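Local coordinates for periplasmic binding protein/LacI transcriptional regulator (PDB 4YLE) that probably binds a simple sugar or a related solute and delivers it to an ABC transporter for uptake, at residues Gln166-Gly172 with Lys196-Ser202; Arg151-Leu157 with Phe186-Ala192; Lys73-Asp77 with Gly203-Ile207; Ala43-Phe47 with Asp257-Ala261. All blocks are in the same frame, centred on the assembly; numbering follows the deposited sequence.

Contact 1. Residues Gln166-Gly172 with Lys196-Ser202; sequences QVGIVEG and KVVSVQS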
loop_
_atom_site.group_PDB
_atom_site.type_symbol
_atom_site.label_atom_id
_atom_site.label_comp_id
_atom_site.label_asym_id
_atom_site.label_seq_id
_atom_site.Cartn_x
_atom_site.Cartn_y
_atom_site.Cartn_z
ATOM N N GLN A 166 -15.912 1.168 21.420
ATOM C CA GLN A 166 -14.541 0.677 21.352
ATOM C C GLN A 166 -14.207 0.088 19.987
ATOM O O GLN A 166 -14.948 -0.739 19.461
ATOM C CB GLN A 166 -14.320 -0.402 22.406
ATOM C CG GLN A 166 -14.362 0.108 23.853
ATOM C CD GLN A 166 -14.213 -1.002 24.849
ATOM O OE1 GLN A 166 -14.475 -2.163 24.546
ATOM N NE2 GLN A 166 -13.796 -0.653 26.066
ATOM N N VAL A 167 -13.073 0.482 19.411
ATOM C CA VAL A 167 -12.604 -0.116 18.168
ATOM C C VAL A 167 -11.102 -0.402 18.241
ATOM O O VAL A 167 -10.408 0.173 19.075
ATOM C CB VAL A 167 -12.930 0.815 16.964
ATOM C CG1 VAL A 167 -14.402 1.247 17.058
ATOM C CG2 VAL A 167 -12.022 2.028 16.970
ATOM N N GLY A 168 -10.636 -1.312 17.386
ATOM C CA GLY A 168 -9.232 -1.622 17.244
ATOM C C GLY A 168 -8.777 -1.341 15.845
ATOM O O GLY A 168 -9.549 -1.466 14.903
ATOM N N ILE A 169 -7.511 -0.926 15.719
ATOM C CA ILE A 169 -6.883 -0.692 14.420
ATOM C C ILE A 169 -5.817 -1.759 14.171
ATOM O O ILE A 169 -4.883 -1.936 14.966
ATOM C CB ILE A 169 -6.268 0.710 14.346
ATOM C CG1 ILE A 169 -7.369 1.737 14.537
ATOM C CG2 ILE A 169 -5.537 0.933 13.007
ATOM C CD1 ILE A 169 -6.891 3.193 14.576
ATOM N N VAL A 170 -5.985 -2.469 13.068
ATOM C CA VAL A 170 -5.023 -3.451 12.607
ATOM C C VAL A 170 -4.175 -2.773 11.517
ATOM O O VAL A 170 -4.655 -2.488 10.429
ATOM C CB VAL A 170 -5.694 -4.717 12.086
ATOM C CG1 VAL A 170 -4.632 -5.805 11.814
ATOM C CG2 VAL A 170 -6.701 -5.225 13.085
ATOM N N GLU A 171 -2.916 -2.511 11.854
ATOM C CA GLU A 171 -2.029 -1.662 11.086
ATOM C C GLU A 171 -1.117 -2.446 10.151
ATOM O O GLU A 171 -0.845 -3.619 10.382
ATOM C CB GLU A 171 -1.216 -0.862 12.101
ATOM C CG GLU A 171 -0.107 -0.048 11.640
ATOM C CD GLU A 171 0.372 0.762 12.803
ATOM O OE1 GLU A 171 1.256 0.306 13.565
ATOM O OE2 GLU A 171 -0.217 1.830 12.980
ATOM N N GLY A 172 -0.679 -1.816 9.070
ATOM C CA GLY A 172 0.339 -2.433 8.220
ATOM C C GLY A 172 1.709 -2.471 8.895
ATOM O O GLY A 172 1.855 -2.208 10.098
ATOM N N LYS A 196 -13.753 5.305 20.628
ATOM C CA LYS A 196 -12.520 5.118 21.376
ATOM C C LYS A 196 -11.626 4.004 20.793
ATOM O O LYS A 196 -11.988 2.828 20.779
ATOM C CB LYS A 196 -12.858 4.808 22.826
ATOM C CG LYS A 196 -11.683 4.911 23.756
ATOM C CD LYS A 196 -12.124 4.694 25.195
ATOM C CE LYS A 196 -11.035 4.034 26.032
ATOM N NZ LYS A 196 -11.610 2.927 26.855
ATOM N N VAL A 197 -10.444 4.367 20.300
ATOM C CA VAL A 197 -9.511 3.360 19.809
ATOM C C VAL A 197 -8.806 2.736 20.993
ATOM O O VAL A 197 -8.002 3.397 21.647
ATOM C CB VAL A 197 -8.468 3.959 18.831
ATOM C CG1 VAL A 197 -7.586 2.872 18.242
ATOM C CG2 VAL A 197 -9.156 4.700 17.719
ATOM N N VAL A 198 -9.081 1.467 21.274
ATOM C CA VAL A 198 -8.507 0.830 22.457
ATOM C C VAL A 198 -7.242 0.021 22.166
ATOM O O VAL A 198 -6.524 -0.346 23.090
ATOM C CB VAL A 198 -9.561 -0.065 23.144
ATOM C CG1 VAL A 198 -10.697 0.825 23.600
ATOM C CG2 VAL A 198 -10.055 -1.168 22.195
ATOM N N SER A 199 -6.950 -0.233 20.891
ATOM C CA SER A 199 -5.796 -1.062 20.550
ATOM C C SER A 199 -5.322 -0.739 19.139
ATOM O O SER A 199 -6.144 -0.555 18.260
ATOM C CB SER A 199 -6.145 -2.550 20.658
ATOM O OG SER A 199 -4.981 -3.344 20.638
ATOM N N VAL A 200 -4.006 -0.627 18.965
ATOM C CA VAL A 200 -3.411 -0.491 17.638
ATOM C C VAL A 200 -2.260 -1.473 17.588
ATOM O O VAL A 200 -1.343 -1.374 18.403
ATOM C CB VAL A 200 -2.907 0.955 17.341
ATOM C CG1 VAL A 200 -2.292 1.050 15.943
ATOM C CG2 VAL A 200 -4.044 1.957 17.438
ATOM N N GLN A 201 -2.331 -2.429 16.661
ATOM C CA GLN A 201 -1.326 -3.471 16.513
ATOM C C GLN A 201 -1.099 -3.790 15.045
ATOM O O GLN A 201 -2.012 -3.715 14.229
ATOM C CB GLN A 201 -1.747 -4.747 17.240
ATOM C CG GLN A 201 -2.033 -4.581 18.742
ATOM C CD GLN A 201 -2.586 -5.848 19.352
ATOM O OE1 GLN A 201 -2.017 -6.927 19.177
ATOM N NE2 GLN A 201 -3.713 -5.730 20.064
ATOM N N SER A 202 0.120 -4.169 14.720
ATOM C CA SER A 202 0.451 -4.470 13.327
ATOM C C SER A 202 0.163 -5.913 12.947
ATOM O O SER A 202 0.597 -6.859 13.612
ATOM C CB SER A 202 1.921 -4.160 13.054
ATOM O OG SER A 202 2.255 -4.474 11.719
#
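E171 N donates to Q201 O at 2.8 Å in an almost straight bond (177°), part of the parallel pairing that closes the beta-alpha-beta unit made by strand 166-171, helix 177-193 and the edge strand 196-202. Further bonds run from V167 N to K196 O, from V198 N to V167 O, from I169 N to S199 O and from Q201 N to I169 O. V198 is an extra residue facing V167 and G168, a beta bulge, and S199 N is buried there with no partner. Past the bulge the pairing resumes, I169 beside V200. On the face turned to helix 177-193, beta-branched residues suit the extended chain: I169 CD1 lies 3.7 Å from V197 CG1, and I169 CB touches V200 CG2. E171 reaches along that face as an extended chain, and its OE2 lies near V200 CG1 while bonding T183 of the helix. On the opposite face, with V170 and S199, Q201 NE2 gives its N-H to S199 OG, with the oxygen in the amide plane. At the end of the strands S202 OG, also hydrogen-bonded with E204 N and held anti to its own backbone N (chi1 179°), donates to G172 O at 2.8 Å from above the carbonyl plane, 63° out of it.

Contact 2. Residues Arg151-Leu157 with Phe186-Ala192; sequences RKVGDYL and FQDAMKA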
loop_
_atom_site.group_PDB
_atom_site.type_symbol
_atom_site.label_atom_id
_atom_site.label_comp_id
_atom_site.label_asym_id
_atom_site.label_seq_id
_atom_site.Cartn_x
_atom_site.Cartn_y
_atom_site.Cartn_z
ATOM N N ARG A 151 -9.304 8.086 6.165
ATOM C CA ARG A 151 -10.336 8.934 6.787
ATOM C C ARG A 151 -11.679 8.719 6.117
ATOM O O ARG A 151 -12.704 8.682 6.800
ATOM C CB ARG A 151 -9.951 10.404 6.707
ATOM C CG ARG A 151 -10.994 11.417 7.295
ATOM C CD ARG A 151 -11.175 11.259 8.783
ATOM N NE ARG A 151 -12.272 12.099 9.286
ATOM C CZ ARG A 151 -12.128 13.342 9.738
ATOM N NH1 ARG A 151 -10.930 13.915 9.788
ATOM N NH2 ARG A 151 -13.190 14.016 10.154
ATOM N N LYS A 152 -11.690 8.593 4.786
ATOM C CA LYS A 152 -12.939 8.266 4.087
ATOM C C LYS A 152 -13.566 6.971 4.618
ATOM O O LYS A 152 -14.770 6.910 4.857
ATOM C CB LYS A 152 -12.706 8.111 2.585
ATOM C CG LYS A 152 -12.447 9.402 1.845
ATOM C CD LYS A 152 -12.302 9.131 0.358
ATOM C CE LYS A 152 -12.254 10.439 -0.425
ATOM N NZ LYS A 152 -12.474 10.228 -1.895
ATOM N N VAL A 153 -12.752 5.917 4.733
ATOM C CA VAL A 153 -13.212 4.613 5.190
ATOM C C VAL A 153 -13.676 4.724 6.638
ATOM O O VAL A 153 -14.769 4.303 6.968
ATOM C CB VAL A 153 -12.121 3.563 5.045
ATOM C CG1 VAL A 153 -12.585 2.201 5.588
ATOM C CG2 VAL A 153 -11.713 3.477 3.541
ATOM N N GLY A 154 -12.846 5.320 7.481
ATOM C CA GLY A 154 -13.208 5.548 8.870
ATOM C C GLY A 154 -14.505 6.334 9.057
ATOM O O GLY A 154 -15.320 6.010 9.956
ATOM N N ASP A 155 -14.710 7.367 8.237
ATOM C CA ASP A 155 -15.933 8.176 8.318
ATOM C C ASP A 155 -17.185 7.366 8.029
ATOM O O ASP A 155 -18.211 7.572 8.674
ATOM C CB ASP A 155 -15.883 9.368 7.339
ATOM C CG ASP A 155 -14.991 10.502 7.823
ATOM O OD1 ASP A 155 -14.634 10.530 9.020
ATOM O OD2 ASP A 155 -14.651 11.372 6.990
ATOM N N TYR A 156 -17.134 6.500 7.029
ATOM C CA TYR A 156 -18.285 5.666 6.721
ATOM C C TYR A 156 -18.625 4.756 7.908
ATOM O O TYR A 156 -19.787 4.653 8.315
ATOM C CB TYR A 156 -18.029 4.845 5.463
ATOM C CG TYR A 156 -19.275 4.166 4.943
ATOM C CD1 TYR A 156 -20.278 4.890 4.305
ATOM C CD2 TYR A 156 -19.455 2.820 5.108
ATOM C CE1 TYR A 156 -21.426 4.261 3.833
ATOM C CE2 TYR A 156 -20.596 2.187 4.645
ATOM C CZ TYR A 156 -21.570 2.902 4.008
ATOM O OH TYR A 156 -22.714 2.261 3.558
ATOM N N LEU A 157 -17.609 4.106 8.466
ATOM C CA LEU A 157 -17.790 3.316 9.671
ATOM C C LEU A 157 -18.379 4.121 10.808
ATOM O O LEU A 157 -19.279 3.649 11.507
ATOM C CB LEU A 157 -16.458 2.727 10.114
ATOM C CG LEU A 157 -16.449 1.955 11.438
ATOM C CD1 LEU A 157 -17.375 0.723 11.423
ATOM C CD2 LEU A 157 -14.999 1.548 11.738
ATOM N N PHE A 186 -7.539 6.659 10.178
ATOM C CA PHE A 186 -8.509 5.894 10.950
ATOM C C PHE A 186 -8.722 6.556 12.313
ATOM O O PHE A 186 -9.849 6.745 12.756
ATOM C CB PHE A 186 -8.030 4.450 11.123
ATOM C CG PHE A 186 -8.213 3.549 9.905
ATOM C CD1 PHE A 186 -9.334 3.636 9.088
ATOM C CD2 PHE A 186 -7.342 2.490 9.680
ATOM C CE1 PHE A 186 -9.515 2.769 8.023
ATOM C CE2 PHE A 186 -7.523 1.617 8.594
ATOM C CZ PHE A 186 -8.607 1.749 7.795
ATOM N N GLN A 187 -7.633 6.915 12.976
ATOM C CA GLN A 187 -7.733 7.584 14.280
ATOM C C GLN A 187 -8.517 8.906 14.143
ATOM O O GLN A 187 -9.345 9.219 14.959
ATOM C CB GLN A 187 -6.356 7.868 14.884
ATOM C CG GLN A 187 -5.471 6.662 15.165
ATOM C CD GLN A 187 -5.445 6.240 16.612
ATOM O OE1 GLN A 187 -6.390 6.469 17.368
ATOM N NE2 GLN A 187 -4.347 5.620 17.008
ATOM N N ASP A 188 -8.261 9.669 13.081
ATOM C CA ASP A 188 -8.949 10.937 12.859
ATOM C C ASP A 188 -10.449 10.734 12.801
ATOM O O ASP A 188 -11.225 11.490 13.395
ATOM C CB ASP A 188 -8.500 11.575 11.538
ATOM C CG ASP A 188 -7.022 12.001 11.530
ATOM O OD1 ASP A 188 -6.404 12.159 12.617
ATOM O OD2 ASP A 188 -6.507 12.256 10.389
ATOM N N ALA A 189 -10.855 9.703 12.063
ATOM C CA ALA A 189 -12.273 9.402 11.889
ATOM C C ALA A 189 -12.928 9.031 13.215
ATOM O O ALA A 189 -14.022 9.522 13.547
ATOM C CB ALA A 189 -12.429 8.286 10.884
HETATM N N MSE A 190 -12.258 8.165 13.969
HETATM C CA MSE A 190 -12.791 7.707 15.243
HETATM C C MSE A 190 -12.905 8.845 16.251
HETATM O O MSE A 190 -13.931 8.963 16.925
HETATM C CB MSE A 190 -11.928 6.583 15.786
HETATM C CG MSE A 190 -11.979 5.315 14.898
HETATM SE SE MSE A 190 -13.806 4.588 14.644
HETATM C CE MSE A 190 -14.272 5.489 12.934
ATOM N N LYS A 191 -11.871 9.689 16.342
ATOM C CA LYS A 191 -11.931 10.908 17.174
ATOM C C LYS A 191 -13.113 11.815 16.837
ATOM O O LYS A 191 -13.826 12.294 17.716
ATOM C CB LYS A 191 -10.668 11.749 17.010
ATOM C CG LYS A 191 -9.388 11.275 17.678
ATOM C CD LYS A 191 -8.235 12.217 17.266
ATOM C CE LYS A 191 -6.942 11.984 18.037
ATOM N NZ LYS A 191 -6.623 10.550 18.236
ATOM N N ALA A 192 -13.281 12.083 15.551
ATOM C CA ALA A 192 -14.291 13.011 15.068
ATOM C C ALA A 192 -15.705 12.511 15.371
ATOM O O ALA A 192 -16.667 13.308 15.473
ATOM C CB ALA A 192 -14.123 13.212 13.592
HETATM O O HOH W 1 -8.262 12.999 8.595
HETATM O O HOH W 2 -16.021 10.306 11.357
#
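R151 reaches A189 and D188 because its CG stands opposite the backbone N (chi1 178°) and the chain then folds at chi2 (65°), which lays CD 3.6 Å from A189 N and carries the guanidinium across the neighbouring helix. D188 O lies over the centre of one guanidinium face, while D155 OD1 and a water sit at its edge in the plane. The bond from R151 NE to D155 OD1, a salt bridge one helical turn on, measures 2.8 Å and arrives on the syn side of the carboxylate; it fixes the rotation of the arginine head. The edge water is shared by R151 NH1 and D188 OD2, whose direct ionic partner is R147. A second water donates to both D155 OD1 and A189 O, so the two helices are bridged at their more exposed side.

Deeper in, the helices come close because one of them offers a glycine. A189 CB rests against G154 C at 3.4 Å, a tight fit, with G154 CA only 3.5 Å from A189 CB, and the axes approach to 7.7 Å. M190, a selenomethionine bent at chi2 and chi3, puts its CE 3.2 Å from G154 O and also against L157 CD2. V153 CG1 meets the edge of the F186 ring, in its plane, 4.0 Å from F186 CE1. L157, F186 and M190 all continue onto L228 of strand 226-229. Helices 146-160 and 177-193, crossing at -31°, thus pack side by side over one face of the four-stranded parallel sheet, the alpha/beta layering of a periplasmic binding protein domain.

Contact 3. Residues Lys73-Asp77 with Gly203-Ile207; sequences KDETD and GEWEI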
loop_
_atom_site.group_PDB
_atom_site.type_symbol
_atom_site.label_atom_id
_atom_site.label_comp_id
_atom_site.label_asym_id
_atom_site.label_seq_id
_atom_site.Cartn_x
_atom_site.Cartn_y
_atom_site.Cartn_z
ATOM N N LYS A 73 8.247 -12.399 -1.979
ATOM C CA LYS A 73 7.477 -13.583 -1.625
ATOM C C LYS A 73 6.481 -13.336 -0.517
ATOM O O LYS A 73 5.600 -14.166 -0.308
ATOM C CB LYS A 73 8.407 -14.713 -1.207
ATOM C CG LYS A 73 9.090 -14.452 0.124
ATOM C CD LYS A 73 9.955 -15.646 0.555
ATOM C CE LYS A 73 10.989 -15.239 1.596
ATOM N NZ LYS A 73 10.471 -14.287 2.637
ATOM N N ASP A 74 6.676 -12.239 0.218
ATOM C CA ASP A 74 5.728 -11.787 1.238
ATOM C C ASP A 74 5.927 -10.282 1.494
ATOM O O ASP A 74 6.771 -9.642 0.880
ATOM C CB ASP A 74 5.860 -12.613 2.536
ATOM C CG ASP A 74 7.242 -12.548 3.139
ATOM O OD1 ASP A 74 7.726 -11.422 3.351
ATOM O OD2 ASP A 74 7.839 -13.622 3.405
ATOM N N GLU A 75 5.125 -9.706 2.378
ATOM C CA GLU A 75 5.099 -8.255 2.518
ATOM C C GLU A 75 6.263 -7.703 3.331
ATOM O O GLU A 75 6.455 -6.493 3.393
ATOM C CB GLU A 75 3.778 -7.826 3.165
ATOM C CG GLU A 75 2.554 -8.199 2.334
ATOM C CD GLU A 75 2.262 -7.215 1.230
ATOM O OE1 GLU A 75 3.156 -6.406 0.889
ATOM O OE2 GLU A 75 1.132 -7.253 0.701
ATOM N N THR A 76 7.040 -8.579 3.942
ATOM C CA THR A 76 8.092 -8.129 4.847
ATOM C C THR A 76 9.468 -8.525 4.358
ATOM O O THR A 76 10.434 -8.405 5.101
ATOM C CB THR A 76 7.891 -8.696 6.257
ATOM O OG1 THR A 76 7.729 -10.121 6.184
ATOM C CG2 THR A 76 6.681 -8.075 6.888
ATOM N N ASP A 77 9.574 -9.004 3.119
ATOM C CA ASP A 77 10.873 -9.471 2.635
ATOM C C ASP A 77 11.643 -8.315 2.026
ATOM O O ASP A 77 11.963 -8.313 0.829
ATOM C CB ASP A 77 10.757 -10.605 1.610
ATOM C CG ASP A 77 12.074 -11.362 1.446
ATOM O OD1 ASP A 77 13.068 -10.937 2.065
ATOM O OD2 ASP A 77 12.140 -12.367 0.706
ATOM N N GLY A 203 -0.558 -6.061 11.843
ATOM C CA GLY A 203 -0.767 -7.340 11.213
ATOM C C GLY A 203 0.152 -7.511 10.007
ATOM O O GLY A 203 -0.027 -8.448 9.246
ATOM N N GLU A 204 1.114 -6.605 9.865
ATOM C CA GLU A 204 2.206 -6.671 8.883
ATOM C C GLU A 204 1.758 -6.900 7.424
ATOM O O GLU A 204 2.489 -7.487 6.637
ATOM C CB GLU A 204 3.193 -7.769 9.294
ATOM C CG GLU A 204 3.965 -7.382 10.554
ATOM C CD GLU A 204 4.719 -8.530 11.115
ATOM O OE1 GLU A 204 5.356 -9.242 10.314
ATOM O OE2 GLU A 204 4.659 -8.728 12.346
ATOM N N TRP A 205 0.548 -6.441 7.132
ATOM C CA TRP A 205 -0.091 -6.459 5.819
ATOM C C TRP A 205 -0.607 -7.831 5.425
ATOM O O TRP A 205 -1.117 -7.990 4.309
ATOM C CB TRP A 205 0.843 -5.977 4.703
ATOM C CG TRP A 205 1.381 -4.580 4.760
ATOM C CD1 TRP A 205 2.687 -4.215 4.663
ATOM C CD2 TRP A 205 0.628 -3.345 4.837
ATOM N NE1 TRP A 205 2.804 -2.848 4.689
ATOM C CE2 TRP A 205 1.557 -2.290 4.786
ATOM C CE3 TRP A 205 -0.730 -3.041 4.961
ATOM C CZ2 TRP A 205 1.173 -0.949 4.851
ATOM C CZ3 TRP A 205 -1.116 -1.701 5.003
ATOM C CH2 TRP A 205 -0.162 -0.677 4.951
ATOM N N GLU A 206 -0.474 -8.809 6.322
ATOM C CA GLU A 206 -0.768 -10.205 6.015
ATOM C C GLU A 206 -2.092 -10.714 6.601
ATOM O O GLU A 206 -2.525 -10.302 7.680
ATOM C CB GLU A 206 0.363 -11.114 6.527
ATOM C CG GLU A 206 1.778 -10.730 6.062
ATOM C CD GLU A 206 2.141 -11.131 4.634
ATOM O OE1 GLU A 206 1.283 -11.573 3.831
ATOM O OE2 GLU A 206 3.342 -10.978 4.302
ATOM N N ILE A 207 -2.693 -11.656 5.887
ATOM C CA ILE A 207 -3.935 -12.281 6.317
ATOM C C ILE A 207 -3.782 -12.955 7.665
ATOM O O ILE A 207 -4.589 -12.733 8.590
ATOM C CB ILE A 207 -4.419 -13.335 5.296
ATOM C CG1 ILE A 207 -4.708 -12.655 3.957
ATOM C CG2 ILE A 207 -5.648 -14.060 5.824
ATOM C CD1 ILE A 207 -5.129 -13.627 2.823
HETATM O O HOH W 3 -0.524 -8.933 1.866
HETATM O O HOH W 4 5.162 -11.290 6.225
#
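E206 OE2 is gripped by two donors: E75 N gives it a fairly straight bond of 2.9 Å (166°), and a water that also bonds T76 OG1 donates to it as well. The amide approaches on the syn side of the carboxylate, 29° out of its plane. E206 gets there by bending at chi2 (-78°), which folds its acid back over E75, so OE2 also lies close to E75 CB.

A glutamate is well suited to this gap, being long enough to span it and able to accept from a backbone N-H and a water together. D74 OD1 lies 4.5 Å from E206 OE2, a like charge whose effect is probably eased by K73 NZ, which bridges to D74 OD2 at 2.8 Å and more weakly to D77. D74 OD1 also accepts from T76 N, forming an Asx turn.

Beside this bond E75 runs its aliphatic part past the tryptophan: E75 CG touches W205 CB at 3.7 Å, and E75 CB stands at the edge of the indole, near its plane. The E75 chain bends at chi2, and its OE2 is held by N44 and by a second water that also donates to W205 O. W205 is set by a type I' turn from G203 to E206, closed by E206 N to G203 O, and its side chain comes within about 4 Å of the unidentified bound ligand. Loops after strands of the two different sheets meet here, an inter-domain contact beside the ligand cleft, consistent with the closed form of a periplasmic binding protein.

Contact 4. Residues Ala43-Phe47 with Asp257-Ala261; sequences ANEFF and DNINA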
loop_
_atom_site.group_PDB
_atom_site.type_symbol
_atom_site.label_atom_id
_atom_site.label_comp_id
_atom_site.label_asym_id
_atom_site.label_seq_id
_atom_site.Cartn_x
_atom_site.Cartn_y
_atom_site.Cartn_z
ATOM N N ALA A 43 1.857 -12.398 -3.328
ATOM C CA ALA A 43 0.700 -13.094 -2.805
ATOM C C ALA A 43 -0.534 -12.169 -2.901
ATOM O O ALA A 43 -1.653 -12.627 -3.169
ATOM C CB ALA A 43 0.964 -13.537 -1.381
ATOM N N ASN A 44 -0.282 -10.862 -2.783
ATOM C CA ASN A 44 -1.306 -9.840 -2.510
ATOM C C ASN A 44 -1.961 -9.419 -3.811
ATOM O O ASN A 44 -1.253 -8.962 -4.723
ATOM C CB ASN A 44 -0.636 -8.648 -1.830
ATOM C CG ASN A 44 -1.610 -7.562 -1.391
ATOM O OD1 ASN A 44 -2.787 -7.550 -1.758
ATOM N ND2 ASN A 44 -1.102 -6.643 -0.577
ATOM N N GLU A 45 -3.273 -9.610 -3.941
ATOM C CA GLU A 45 -3.911 -9.235 -5.195
ATOM C C GLU A 45 -3.698 -7.778 -5.596
ATOM O O GLU A 45 -3.756 -7.441 -6.773
ATOM C CB GLU A 45 -5.409 -9.470 -5.167
ATOM C CG GLU A 45 -5.927 -9.615 -6.609
ATOM C CD GLU A 45 -7.418 -9.462 -6.753
ATOM O OE1 GLU A 45 -8.061 -10.513 -6.977
ATOM O OE2 GLU A 45 -7.926 -8.303 -6.674
ATOM N N PHE A 46 -3.520 -6.906 -4.621
ATOM C CA PHE A 46 -3.214 -5.517 -4.929
ATOM C C PHE A 46 -2.075 -5.415 -5.948
ATOM O O PHE A 46 -2.147 -4.662 -6.929
ATOM C CB PHE A 46 -2.842 -4.780 -3.654
ATOM C CG PHE A 46 -2.507 -3.321 -3.872
ATOM C CD1 PHE A 46 -3.504 -2.362 -3.969
ATOM C CD2 PHE A 46 -1.185 -2.910 -3.944
ATOM C CE1 PHE A 46 -3.181 -1.017 -4.163
ATOM C CE2 PHE A 46 -0.854 -1.589 -4.115
ATOM C CZ PHE A 46 -1.850 -0.632 -4.239
ATOM N N PHE A 47 -1.004 -6.165 -5.725
ATOM C CA PHE A 47 0.129 -6.088 -6.629
ATOM C C PHE A 47 -0.072 -6.879 -7.885
ATOM O O PHE A 47 0.485 -6.516 -8.939
ATOM C CB PHE A 47 1.395 -6.484 -5.878
ATOM C CG PHE A 47 1.744 -5.481 -4.837
ATOM C CD1 PHE A 47 2.167 -4.218 -5.215
ATOM C CD2 PHE A 47 1.566 -5.754 -3.502
ATOM C CE1 PHE A 47 2.437 -3.257 -4.253
ATOM C CE2 PHE A 47 1.835 -4.800 -2.539
ATOM C CZ PHE A 47 2.250 -3.547 -2.921
ATOM N N ASP A 257 -8.040 -1.289 -0.218
ATOM C CA ASP A 257 -7.421 -1.804 -1.480
ATOM C C ASP A 257 -8.468 -2.159 -2.526
ATOM O O ASP A 257 -8.177 -2.141 -3.727
ATOM C CB ASP A 257 -6.529 -3.058 -1.310
ATOM C CG ASP A 257 -5.167 -2.747 -0.670
ATOM O OD1 ASP A 257 -4.804 -1.560 -0.594
ATOM O OD2 ASP A 257 -4.488 -3.697 -0.222
ATOM N N ASN A 258 -9.658 -2.547 -2.078
ATOM C CA ASN A 258 -10.692 -3.060 -2.966
ATOM C C ASN A 258 -10.237 -4.247 -3.834
ATOM O O ASN A 258 -10.460 -4.272 -5.065
ATOM C CB ASN A 258 -11.208 -1.924 -3.834
ATOM C CG ASN A 258 -12.521 -2.237 -4.495
ATOM O OD1 ASN A 258 -13.321 -3.048 -4.011
ATOM N ND2 ASN A 258 -12.748 -1.611 -5.645
ATOM N N ILE A 259 -9.620 -5.253 -3.211
ATOM C CA ILE A 259 -9.277 -6.466 -3.964
ATOM C C ILE A 259 -10.511 -7.311 -4.259
ATOM O O ILE A 259 -11.508 -7.237 -3.551
ATOM C CB ILE A 259 -8.226 -7.333 -3.234
ATOM C CG1 ILE A 259 -8.806 -7.892 -1.931
ATOM C CG2 ILE A 259 -6.951 -6.502 -3.027
ATOM C CD1 ILE A 259 -7.868 -8.790 -1.140
ATOM N N ASN A 260 -10.448 -8.110 -5.321
ATOM C CA ASN A 260 -11.598 -8.929 -5.689
ATOM C C ASN A 260 -12.080 -9.783 -4.546
ATOM O O ASN A 260 -13.281 -9.967 -4.385
ATOM C CB ASN A 260 -11.276 -9.832 -6.874
ATOM C CG ASN A 260 -11.145 -9.055 -8.137
ATOM O OD1 ASN A 260 -12.011 -8.238 -8.441
ATOM N ND2 ASN A 260 -10.047 -9.263 -8.872
ATOM N N ALA A 261 -11.155 -10.310 -3.747
ATOM C CA ALA A 261 -11.557 -11.225 -2.676
ATOM C C ALA A 261 -12.504 -10.519 -1.702
ATOM O O ALA A 261 -13.298 -11.167 -1.029
ATOM C CB ALA A 261 -10.334 -11.774 -1.945
HETATM O O HOH W 5 -4.868 -6.349 0.409
#
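The F46 ring meets D257 obliquely, F46 CD1 lying 3.7 Å from D257 OD1, with ring and carboxylate planes only 27° apart. At the ring's own edge, in plane, lies F47 CD2, while F46 CD2 stands 3.5 Å above the F47 ring, over its centre, an edge-to-face arrangement. The aromatic wall borders a carboxylate that is satisfied elsewhere: D257 OD1 accepts from Q277, and OD2 bonds the unidentified ligand as well as a water that N44 OD1 shares.

The second pair of flat groups is E45 and N260, turned 70° to one another. N260 N gives E45 OE2 a straight bond of 2.9 Å, and N260 ND2 gives E45 OE1 a more bent one of 3.0 Å; both donors come from above the carboxylate plane. N260 OD1 is bonded to K263 NZ. Running extended from a CG anti to its N (chi1 -157°), E45 can reach the far loop from the first turn of its helix, and its CB rests on I259 CG2, an apolar contact beside the polar pair. N44 is the N-cap, its OD1 accepting from F46 N at 3.0 Å, and its ND2 bonds E75 and the ligand.

I259 also packs on I236 of helix 232-244, whose first residue, D232, accepts from I259 N through OD2. The contact thus sets the start of helix 45-60 against the loop between strand 252-254 and helix 263-268, while F46 packs on A279 and Q282 of helix 279-295.

Contacts 1 and 2 lie within one domain: they share the unit around strand 166-171 and helix 177-193, and touch where I169 CD1 meets F186 CB. Contact 1 is backbone pairing, whereas contact 2 is helix packing, tight at the glycine and charged at its more exposed side. Contact 2 is buried, the other three partly buried. Contacts 3 and 4 instead bring together loops and a helix start on the elements of different sheets, and rely on glutamates, waters and asparagines. They meet through E75 OE2 and N44 ND2, 2.6 Å apart, beside the ligand. Contact 1 reaches contact 3 where G172 CA packs on W205 CE3, so the sheet end leads into the cleft.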